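Long-range contacts in 4-alpha-glucanotransferase (Corynebacterium glutamicum, PDB 5B68), which belongs to the amylomaltase family and pairs a TIM-barrel domain with an N-terminal beta-sandwich domain: residues 187-195 and 274-284; 200-211 and 687-697. All blocks are in the same frame, centred on the assembly; numbering follows the deposited sequence.

Interaction 1. Residues 187-195 and 274-284; sequences VRSTLSWGM and FRERNLTSDII
Asn278 sets its CG beside its own backbone N (chi1 -61°), which swings the amide into the bend of loop 187-195, while Arg275 runs extended from CG to NE along that loop as far as Leu191. Asn278 works from both ends of its amide. Asn278 ND2 gives Ser192 O a bond of 2.8 Å, fairly straight at 159° and in the amide plane, and a weak one of 3.2 Å to Thr190 O. Asn278 OD1 accepts weakly from Gly194 N at 3.0 Å, so the loop backbone holds the rotation of the amide. Arg275 NE donates to Leu191 O at 3.1 Å from above the carbonyl plane, and Leu191 CD2 sits over the centre of the guanidinium face. The Arg275 NH2 also pairs with Glu251, which takes the Trp193 NE1 proton too. On the far side of Asn278, the doubly bent chain of Arg188 brings NH1 to Gly194 O of its own loop (3.1 Å) and, across the contact, NH2 weakly to Thr280 O (3.0 Å). The rings of Trp193 and Phe274 lie nearly parallel, at 19°, but are slid apart; Trp193 CE3 lies 3.8 Å from Phe274 CD2. Trp193 rests on Ala271 of helix 261-277 and Lys293 of helix 286-301, and Phe274 on Val289 of the latter, helix against helix. The loop, linking strand 177-182 to helix 198-209 of the TIM barrel, thus lies on both.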
loop_
_atom_site.group_PDB
_atom_site.type_symbol
_atom_site.label_atom_id
_atom_site.label_comp_id
_atom_site.label_asym_id
_atom_site.label_seq_id
_atom_site.Cartn_x
_atom_site.Cartn_y
_atom_site.Cartn_z
ATOM N N VAL A 187 12.768 -11.709 9.592
ATOM C CA VAL A 187 13.434 -11.533 10.871
ATOM C C VAL A 187 12.876 -12.504 11.884
ATOM O O VAL A 187 11.707 -12.490 12.182
ATOM C CB VAL A 187 13.221 -10.118 11.429
ATOM C CG1 VAL A 187 14.080 -9.886 12.652
ATOM C CG2 VAL A 187 13.508 -9.088 10.380
ATOM N N ARG A 188 13.751 -13.315 12.442
ATOM C CA ARG A 188 13.355 -14.388 13.305
ATOM C C ARG A 188 13.866 -14.186 14.724
ATOM O O ARG A 188 14.903 -13.597 14.943
ATOM C CB ARG A 188 13.899 -15.712 12.771
ATOM C CG ARG A 188 13.176 -16.276 11.563
ATOM C CD ARG A 188 13.689 -15.709 10.255
ATOM N NE ARG A 188 15.078 -16.040 9.998
ATOM C CZ ARG A 188 15.509 -17.163 9.439
ATOM N NH1 ARG A 188 14.661 -18.106 9.073
ATOM N NH2 ARG A 188 16.796 -17.349 9.255
ATOM N N SER A 189 13.085 -14.668 15.673
ATOM C CA SER A 189 13.495 -14.858 17.050
ATOM C C SER A 189 13.818 -16.326 17.242
ATOM O O SER A 189 13.697 -17.103 16.330
ATOM C CB SER A 189 12.392 -14.434 18.009
ATOM O OG SER A 189 11.296 -15.308 17.961
ATOM N N THR A 190 14.220 -16.702 18.438
ATOM C CA THR A 190 14.471 -18.109 18.716
ATOM C C THR A 190 13.208 -18.941 18.537
ATOM O O THR A 190 13.274 -20.066 18.110
ATOM C CB THR A 190 15.016 -18.318 20.126
ATOM O OG1 THR A 190 14.082 -17.805 21.061
ATOM C CG2 THR A 190 16.289 -17.588 20.291
ATOM N N LEU A 191 12.072 -18.377 18.924
ATOM C CA LEU A 191 10.793 -19.057 18.836
ATOM C C LEU A 191 9.996 -18.975 17.511
ATOM O O LEU A 191 9.061 -19.702 17.351
ATOM C CB LEU A 191 9.913 -18.661 20.017
ATOM C CG LEU A 191 10.527 -18.837 21.406
ATOM C CD1 LEU A 191 9.683 -18.188 22.481
ATOM C CD2 LEU A 191 10.766 -20.298 21.727
ATOM N N SER A 192 10.363 -18.111 16.575
ATOM C CA SER A 192 9.655 -18.031 15.301
ATOM C C SER A 192 9.588 -19.422 14.627
ATOM O O SER A 192 10.552 -20.206 14.678
ATOM C CB SER A 192 10.337 -17.098 14.331
ATOM O OG SER A 192 10.635 -15.836 14.951
ATOM N N TRP A 193 8.501 -19.667 13.898
ATOM C CA TRP A 193 8.430 -20.848 13.013
ATOM C C TRP A 193 9.096 -20.635 11.696
ATOM O O TRP A 193 8.448 -20.607 10.625
ATOM C CB TRP A 193 6.970 -21.315 12.850
ATOM C CG TRP A 193 6.363 -21.907 14.063
ATOM C CD1 TRP A 193 6.662 -21.651 15.391
ATOM C CD2 TRP A 193 5.288 -22.863 14.092
ATOM N NE1 TRP A 193 5.842 -22.369 16.198
ATOM C CE2 TRP A 193 4.998 -23.126 15.431
ATOM C CE3 TRP A 193 4.526 -23.488 13.102
ATOM C CZ2 TRP A 193 3.983 -24.003 15.823
ATOM C CZ3 TRP A 193 3.507 -24.382 13.515
ATOM C CH2 TRP A 193 3.262 -24.599 14.852
ATOM N N GLY A 194 10.413 -20.385 11.716
ATOM C CA GLY A 194 11.091 -20.236 10.455
ATOM C C GLY A 194 10.955 -18.870 9.815
ATOM O O GLY A 194 11.643 -18.562 8.869
ATOM N N MET A 195 9.991 -18.087 10.254
ATOM C CA MET A 195 9.771 -16.802 9.635
ATOM C C MET A 195 9.142 -15.887 10.667
ATOM O O MET A 195 8.514 -16.348 11.587
ATOM C CB MET A 195 8.906 -16.955 8.379
ATOM C CG MET A 195 7.417 -16.789 8.581
ATOM S SD MET A 195 6.369 -16.996 7.128
ATOM C CE MET A 195 5.954 -15.331 6.656
ATOM N N PHE A 274 10.836 -26.020 12.687
ATOM C CA PHE A 274 10.814 -24.765 11.919
ATOM C C PHE A 274 11.848 -23.852 12.591
ATOM O O PHE A 274 12.580 -23.133 11.907
ATOM C CB PHE A 274 9.390 -24.140 11.847
ATOM C CG PHE A 274 8.460 -24.917 10.942
ATOM C CD1 PHE A 274 8.793 -25.146 9.600
ATOM C CD2 PHE A 274 7.283 -25.460 11.445
ATOM C CE1 PHE A 274 7.955 -25.912 8.773
ATOM C CE2 PHE A 274 6.458 -26.221 10.637
ATOM C CZ PHE A 274 6.801 -26.465 9.316
ATOM N N ARG A 275 11.913 -23.927 13.911
ATOM C CA ARG A 275 12.856 -23.111 14.697
ATOM C C ARG A 275 14.347 -23.345 14.343
ATOM O O ARG A 275 15.149 -22.444 14.426
ATOM C CB ARG A 275 12.655 -23.405 16.178
ATOM C CG ARG A 275 11.395 -22.771 16.700
ATOM C CD ARG A 275 11.037 -23.173 18.105
ATOM N NE ARG A 275 9.772 -22.521 18.449
ATOM C CZ ARG A 275 9.001 -22.800 19.485
ATOM N NH1 ARG A 275 9.326 -23.738 20.380
ATOM N NH2 ARG A 275 7.894 -22.103 19.651
ATOM N N GLU A 276 14.713 -24.549 13.945
ATOM C CA GLU A 276 16.057 -24.779 13.439
ATOM C C GLU A 276 16.384 -23.879 12.229
ATOM O O GLU A 276 17.523 -23.412 12.056
ATOM C CB GLU A 276 16.224 -26.280 13.029
ATOM C CG GLU A 276 16.289 -27.238 14.218
ATOM C CD GLU A 276 17.493 -26.986 15.152
ATOM O OE1 GLU A 276 18.608 -26.620 14.665
ATOM O OE2 GLU A 276 17.330 -27.144 16.388
ATOM N N ARG A 277 15.387 -23.618 11.364
ATOM C CA ARG A 277 15.584 -22.765 10.215
ATOM C C ARG A 277 16.017 -21.351 10.626
ATOM O O ARG A 277 16.791 -20.727 9.924
ATOM C CB ARG A 277 14.327 -22.692 9.319
ATOM C CG ARG A 277 13.813 -24.083 8.917
ATOM C CD ARG A 277 12.826 -23.945 7.779
ATOM N NE ARG A 277 12.169 -25.228 7.561
ATOM C CZ ARG A 277 11.036 -25.392 6.872
ATOM N NH1 ARG A 277 10.408 -24.355 6.284
ATOM N NH2 ARG A 277 10.533 -26.626 6.767
ATOM N N ASN A 278 15.587 -20.945 11.801
ATOM C CA ASN A 278 15.875 -19.612 12.309
ATOM C C ASN A 278 17.362 -19.350 12.449
ATOM O O ASN A 278 17.756 -18.206 12.443
ATOM C CB ASN A 278 15.315 -19.395 13.699
ATOM C CG ASN A 278 13.774 -19.541 13.770
ATOM O OD1 ASN A 278 13.092 -19.608 12.769
ATOM N ND2 ASN A 278 13.263 -19.604 14.956
ATOM N N LEU A 279 18.126 -20.429 12.643
ATOM C CA LEU A 279 19.561 -20.377 12.834
ATOM C C LEU A 279 20.336 -20.482 11.579
ATOM O O LEU A 279 21.549 -20.366 11.633
ATOM C CB LEU A 279 20.012 -21.498 13.793
ATOM C CG LEU A 279 19.263 -21.589 15.124
ATOM C CD1 LEU A 279 19.723 -22.761 15.972
ATOM C CD2 LEU A 279 19.371 -20.338 15.984
ATOM N N THR A 280 19.676 -20.702 10.439
ATOM C CA THR A 280 20.367 -20.904 9.153
ATOM C C THR A 280 20.175 -19.711 8.271
ATOM O O THR A 280 19.274 -18.875 8.492
ATOM C CB THR A 280 19.846 -22.158 8.409
ATOM O OG1 THR A 280 18.622 -21.842 7.737
ATOM C CG2 THR A 280 19.597 -23.304 9.358
ATOM N N SER A 281 20.936 -19.647 7.197
ATOM C CA SER A 281 20.730 -18.625 6.165
ATOM C C SER A 281 19.889 -19.140 4.974
ATOM O O SER A 281 19.857 -18.499 3.937
ATOM C CB SER A 281 22.087 -18.123 5.690
ATOM O OG SER A 281 22.831 -19.183 5.105
ATOM N N ASP A 282 19.245 -20.287 5.139
ATOM C CA ASP A 282 18.440 -20.891 4.076
ATOM C C ASP A 282 17.227 -20.036 3.725
ATOM O O ASP A 282 16.639 -19.427 4.601
ATOM C CB ASP A 282 17.977 -22.289 4.514
ATOM C CG ASP A 282 19.124 -23.295 4.647
ATOM O OD1 ASP A 282 20.254 -23.019 4.200
ATOM O OD2 ASP A 282 18.876 -24.354 5.255
ATOM N N ILE A 283 16.857 -20.023 2.446
ATOM C CA ILE A 283 15.746 -19.253 1.981
ATOM C C ILE A 283 14.479 -19.604 2.782
ATOM O O ILE A 283 14.343 -20.715 3.327
ATOM C CB ILE A 283 15.595 -19.240 0.427
ATOM C CG1 ILE A 283 15.364 -20.636 -0.165
ATOM C CG2 ILE A 283 16.834 -18.611 -0.207
ATOM C CD1 ILE A 283 13.965 -21.178 0.011
ATOM N N ILE A 284 13.630 -18.590 2.959
ATOM C CA ILE A 284 12.406 -18.731 3.743
ATOM C C ILE A 284 11.392 -19.562 2.906
ATOM O O ILE A 284 11.186 -19.212 1.743
ATOM C CB ILE A 284 11.769 -17.331 4.018
ATOM C CG1 ILE A 284 12.667 -16.416 4.880
ATOM C CG2 ILE A 284 10.433 -17.495 4.740
ATOM C CD1 ILE A 284 12.866 -16.924 6.280
HETATM O O HOH W 1 16.207 -19.851 7.092
HETATM O O HOH W 2 15.631 -21.041 17.037
HETATM O O HOH W 3 6.560 -19.857 18.736
#

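Interaction 2. Residues 200-211 and 687-697; sequences DLGNLASVVAQD and IESLRENELYH
Asp211 OD2 is gripped by two donors, Tyr696 OH at 2.6 Å and Arg691 NE at 2.8 Å. Asp211 follows helix 198-209, the crossover helix of a beta-alpha-beta unit in the TIM barrel, linking the neighbouring parallel strands 177-182 and 215-218; its partners belong to the C-terminal end of the chain. Arg691 meets the carboxylate side-on in a two-pronged salt bridge, its NH2 reaching Asp211 OD1 at 3.0 Å. Both prongs use syn lone pairs and are almost straight (170° for NE), and the two flat groups are nearly coplanar, 11° apart. The tyrosine hydroxyl comes to OD2 on the anti side, somewhat out of the carboxylate plane, and itself accepts from water 5, which also donates to Val208 O. With a guanidinium and a hydroxyl on it, Asp211 probably stays ionised.

A bend at chi3 (80°) turns the Arg691 guanidinium toward Asp211 after its chain has slid past Val207, where CD lies 3.6 Å from Val207 CG1. His697 CE1 lies over one face of that guanidinium, toward its rim, and His697 NE2 donates to Arg691 O at 2.6 Å, tying helix 694-702 back to the turns before it. Further along, the contact is apolar. Leu204 and Leu690 cross at about a right angle, tightly, with their CD1 atoms 3.5 Å apart, and both also touch Leu650 of helix 650-654. Ile687 lies against helix 198-209: its CD1 touches CB of Asp200, and its CG2 packs against Val207 CG2 and lies 3.7 Å from Asn203 CG. At this end water 4 accepts from Asn203 ND2 and donates to Glu688 OE2 at 2.7 Å.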
loop_
_atom_site.group_PDB
_atom_site.type_symbol
_atom_site.label_atom_id
_atom_site.label_comp_id
_atom_site.label_asym_id
_atom_site.label_seq_id
_atom_site.Cartn_x
_atom_site.Cartn_y
_atom_site.Cartn_z
ATOM N N ASP A 200 7.134 -11.540 16.933
ATOM C CA ASP A 200 8.379 -10.955 16.484
ATOM C C ASP A 200 8.292 -9.472 16.143
ATOM O O ASP A 200 9.233 -8.724 16.396
ATOM C CB ASP A 200 8.990 -11.695 15.297
ATOM C CG ASP A 200 9.247 -13.178 15.591
ATOM O OD1 ASP A 200 9.834 -13.451 16.618
ATOM O OD2 ASP A 200 8.901 -14.055 14.745
ATOM N N LEU A 201 7.188 -9.084 15.519
ATOM C CA LEU A 201 6.909 -7.666 15.192
ATOM C C LEU A 201 6.987 -6.797 16.430
ATOM O O LEU A 201 7.683 -5.733 16.483
ATOM C CB LEU A 201 5.547 -7.536 14.500
ATOM C CG LEU A 201 5.071 -6.126 14.131
ATOM C CD1 LEU A 201 6.057 -5.526 13.172
ATOM C CD2 LEU A 201 3.690 -6.209 13.528
ATOM N N GLY A 202 6.230 -7.169 17.444
ATOM C CA GLY A 202 6.218 -6.404 18.672
ATOM C C GLY A 202 7.549 -6.424 19.450
ATOM O O GLY A 202 7.975 -5.412 19.978
ATOM N N ASN A 203 8.231 -7.560 19.405
ATOM C CA ASN A 203 9.525 -7.781 20.048
ATOM C C ASN A 203 10.556 -6.860 19.384
ATOM O O ASN A 203 11.207 -6.087 20.082
ATOM C CB ASN A 203 9.930 -9.262 19.868
ATOM C CG ASN A 203 11.174 -9.655 20.695
ATOM O OD1 ASN A 203 11.801 -8.810 21.384
ATOM N ND2 ASN A 203 11.567 -10.932 20.573
ATOM N N LEU A 204 10.651 -6.942 18.060
ATOM C CA LEU A 204 11.587 -6.107 17.274
ATOM C C LEU A 204 11.286 -4.640 17.571
ATOM O O LEU A 204 12.238 -3.854 17.786
ATOM C CB LEU A 204 11.539 -6.389 15.818
ATOM C CG LEU A 204 12.481 -5.657 14.873
ATOM C CD1 LEU A 204 13.917 -5.847 15.280
ATOM C CD2 LEU A 204 12.217 -6.046 13.455
ATOM N N ALA A 205 10.022 -4.232 17.574
ATOM C CA ALA A 205 9.712 -2.808 17.832
ATOM C C ALA A 205 10.244 -2.395 19.169
ATOM O O ALA A 205 10.906 -1.325 19.277
ATOM C CB ALA A 205 8.212 -2.508 17.788
ATOM N N SER A 206 10.054 -3.273 20.158
ATOM C CA SER A 206 10.451 -2.897 21.530
ATOM C C SER A 206 11.981 -2.797 21.583
ATOM O O SER A 206 12.505 -1.931 22.271
ATOM C CB SER A 206 9.857 -3.802 22.621
ATOM O OG SER A 206 10.485 -5.053 22.535
ATOM N N VAL A 207 12.692 -3.642 20.854
ATOM C CA VAL A 207 14.161 -3.618 20.874
ATOM C C VAL A 207 14.711 -2.373 20.222
ATOM O O VAL A 207 15.530 -1.688 20.774
ATOM C CB VAL A 207 14.724 -4.853 20.136
ATOM C CG1 VAL A 207 16.206 -4.698 19.788
ATOM C CG2 VAL A 207 14.504 -6.107 20.932
ATOM N N VAL A 208 14.247 -2.036 19.033
ATOM C CA VAL A 208 14.882 -0.890 18.311
ATOM C C VAL A 208 14.436 0.383 18.984
ATOM O O VAL A 208 15.117 1.392 18.871
ATOM C CB VAL A 208 14.603 -0.889 16.810
ATOM C CG1 VAL A 208 15.159 -2.127 16.144
ATOM C CG2 VAL A 208 13.110 -0.800 16.528
ATOM N N ALA A 209 13.310 0.361 19.712
ATOM C CA ALA A 209 12.862 1.535 20.426
ATOM C C ALA A 209 13.855 1.910 21.561
ATOM O O ALA A 209 13.923 3.057 21.955
ATOM C CB ALA A 209 11.504 1.266 21.040
ATOM N N GLN A 210 14.646 0.943 22.042
ATOM C CA GLN A 210 15.541 1.195 23.214
ATOM C C GLN A 210 16.682 2.064 22.734
ATOM O O GLN A 210 17.381 2.677 23.536
ATOM C CB GLN A 210 16.123 -0.123 23.717
ATOM C CG GLN A 210 15.043 -1.007 24.259
ATOM C CD GLN A 210 15.465 -2.430 24.524
ATOM O OE1 GLN A 210 16.565 -2.874 24.165
ATOM N NE2 GLN A 210 14.516 -3.200 25.047
ATOM N N ASP A 211 16.940 2.061 21.429
ATOM C CA ASP A 211 17.972 2.894 20.863
ATOM C C ASP A 211 17.515 4.120 20.116
ATOM O O ASP A 211 18.350 4.720 19.433
ATOM C CB ASP A 211 18.938 2.041 20.042
ATOM C CG ASP A 211 19.444 0.892 20.843
ATOM O OD1 ASP A 211 20.140 1.164 21.828
ATOM O OD2 ASP A 211 19.101 -0.261 20.572
ATOM N N ILE A 687 16.452 -11.753 16.625
ATOM C CA ILE A 687 16.073 -10.506 17.353
ATOM C C ILE A 687 16.820 -10.414 18.685
ATOM O O ILE A 687 17.268 -9.331 19.111
ATOM C CB ILE A 687 14.568 -10.422 17.596
ATOM C CG1 ILE A 687 13.887 -10.240 16.269
ATOM C CG2 ILE A 687 14.217 -9.272 18.553
ATOM C CD1 ILE A 687 12.388 -10.522 16.256
ATOM N N GLU A 688 16.992 -11.566 19.319
ATOM C CA GLU A 688 17.580 -11.647 20.652
ATOM C C GLU A 688 19.031 -11.192 20.662
ATOM O O GLU A 688 19.523 -10.728 21.682
ATOM C CB GLU A 688 17.474 -13.070 21.232
ATOM C CG GLU A 688 16.089 -13.398 21.758
ATOM C CD GLU A 688 15.175 -13.944 20.694
ATOM O OE1 GLU A 688 15.546 -14.022 19.483
ATOM O OE2 GLU A 688 14.087 -14.319 21.108
ATOM N N SER A 689 19.689 -11.334 19.532
ATOM C CA SER A 689 21.073 -10.994 19.403
ATOM C C SER A 689 21.335 -9.652 18.854
ATOM O O SER A 689 22.516 -9.327 18.648
ATOM C CB SER A 689 21.715 -11.914 18.393
ATOM O OG SER A 689 21.637 -13.198 18.889
ATOM N N LEU A 690 20.300 -8.912 18.446
ATOM C CA LEU A 690 20.568 -7.685 17.698
ATOM C C LEU A 690 21.465 -6.710 18.407
ATOM O O LEU A 690 22.364 -6.089 17.781
ATOM C CB LEU A 690 19.257 -6.951 17.382
ATOM C CG LEU A 690 18.554 -7.479 16.125
ATOM C CD1 LEU A 690 17.134 -6.902 16.058
ATOM C CD2 LEU A 690 19.246 -7.035 14.853
ATOM N N ARG A 691 21.173 -6.506 19.667
ATOM C CA ARG A 691 21.870 -5.539 20.471
ATOM C C ARG A 691 23.172 -6.083 21.065
ATOM O O ARG A 691 23.796 -5.372 21.794
ATOM C CB ARG A 691 20.960 -4.983 21.575
ATOM C CG ARG A 691 19.814 -4.230 20.951
ATOM C CD ARG A 691 18.888 -3.551 21.938
ATOM N NE ARG A 691 19.447 -2.298 22.395
ATOM C CZ ARG A 691 20.112 -2.170 23.534
ATOM N NH1 ARG A 691 20.282 -3.228 24.360
ATOM N NH2 ARG A 691 20.601 -0.964 23.853
ATOM N N GLU A 692 23.571 -7.323 20.729
ATOM C CA GLU A 692 24.837 -7.884 21.127
ATOM C C GLU A 692 25.890 -7.502 20.109
ATOM O O GLU A 692 27.039 -7.688 20.387
ATOM C CB GLU A 692 24.766 -9.433 21.223
ATOM C CG GLU A 692 23.899 -9.914 22.367
ATOM C CD GLU A 692 23.581 -11.409 22.324
ATOM O OE1 GLU A 692 23.808 -12.092 21.283
ATOM O OE2 GLU A 692 23.065 -11.902 23.348
ATOM N N ASN A 693 25.545 -7.037 18.906
ATOM C CA ASN A 693 26.613 -6.833 17.900
ATOM C C ASN A 693 26.971 -5.369 17.909
ATOM O O ASN A 693 26.089 -4.522 17.991
ATOM C CB ASN A 693 26.266 -7.212 16.456
ATOM C CG ASN A 693 25.179 -8.253 16.341
ATOM O OD1 ASN A 693 25.371 -9.435 16.665
ATOM N ND2 ASN A 693 24.017 -7.819 15.849
ATOM N N GLU A 694 28.264 -5.083 17.832
ATOM C CA GLU A 694 28.754 -3.721 17.849
ATOM C C GLU A 694 28.282 -2.896 16.637
ATOM O O GLU A 694 28.019 -1.679 16.806
ATOM C CB GLU A 694 30.307 -3.703 17.951
ATOM C CG GLU A 694 30.932 -2.314 18.202
ATOM C CD GLU A 694 32.489 -2.292 18.153
ATOM O OE1 GLU A 694 33.114 -2.959 17.260
ATOM O OE2 GLU A 694 33.101 -1.580 19.006
ATOM N N LEU A 695 28.170 -3.529 15.450
ATOM C CA LEU A 695 27.681 -2.829 14.225
ATOM C C LEU A 695 26.283 -2.200 14.440
ATOM O O LEU A 695 26.088 -1.030 14.146
ATOM C CB LEU A 695 27.712 -3.722 12.967
ATOM C CG LEU A 695 27.230 -3.032 11.669
ATOM C CD1 LEU A 695 28.079 -1.763 11.431
ATOM C CD2 LEU A 695 27.306 -3.930 10.433
ATOM N N TYR A 696 25.366 -2.947 15.046
ATOM C CA TYR A 696 24.034 -2.411 15.397
ATOM C C TYR A 696 24.113 -1.088 16.168
ATOM O O TYR A 696 23.461 -0.118 15.822
ATOM C CB TYR A 696 23.240 -3.460 16.211
ATOM C CG TYR A 696 21.964 -2.923 16.731
ATOM C CD1 TYR A 696 21.938 -2.254 17.915
ATOM C CD2 TYR A 696 20.793 -2.991 16.002
ATOM C CE1 TYR A 696 20.794 -1.717 18.418
ATOM C CE2 TYR A 696 19.642 -2.437 16.493
ATOM C CZ TYR A 696 19.643 -1.785 17.683
ATOM O OH TYR A 696 18.513 -1.209 18.201
ATOM N N HIS A 697 24.931 -1.069 17.228
ATOM C CA HIS A 697 25.071 0.073 18.103
ATOM C C HIS A 697 25.751 1.193 17.356
ATOM O O HIS A 697 25.382 2.358 17.553
ATOM C CB HIS A 697 25.879 -0.292 19.364
ATOM C CG HIS A 697 25.112 -1.169 20.290
ATOM N ND1 HIS A 697 24.016 -0.710 20.968
ATOM C CD2 HIS A 697 25.173 -2.505 20.522
ATOM C CE1 HIS A 697 23.478 -1.700 21.660
ATOM N NE2 HIS A 697 24.166 -2.799 21.409
HETATM O O HOH W 4 13.201 -12.315 22.636
HETATM O O HOH W 5 17.341 1.115 16.987
HETATM O O HOH W 6 23.203 2.258 21.188
#

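In the fold
From the N terminus, the chain first builds the beta-sandwich region, then runs through strand 177-182 and loop 187-195 into helix 198-209. Interaction 1 closes a loop of 78 residues when the end of helix 261-277 comes back to 187-195. Interaction 2 closes a far longer one, 475 residues, bringing 687-697 to 200-211. The four segments alternate along the chain, so the two closures cross. They also touch: the hydroxyls of Ser189 and Ser192 hydrogen-bond to Asp200, the backbone N of Thr190 bonds to Glu688, and Val187 packs on Ile687. Together they join one strand-to-helix connection of the barrel to helix 261-277 on one hand and the C-terminal region on the other.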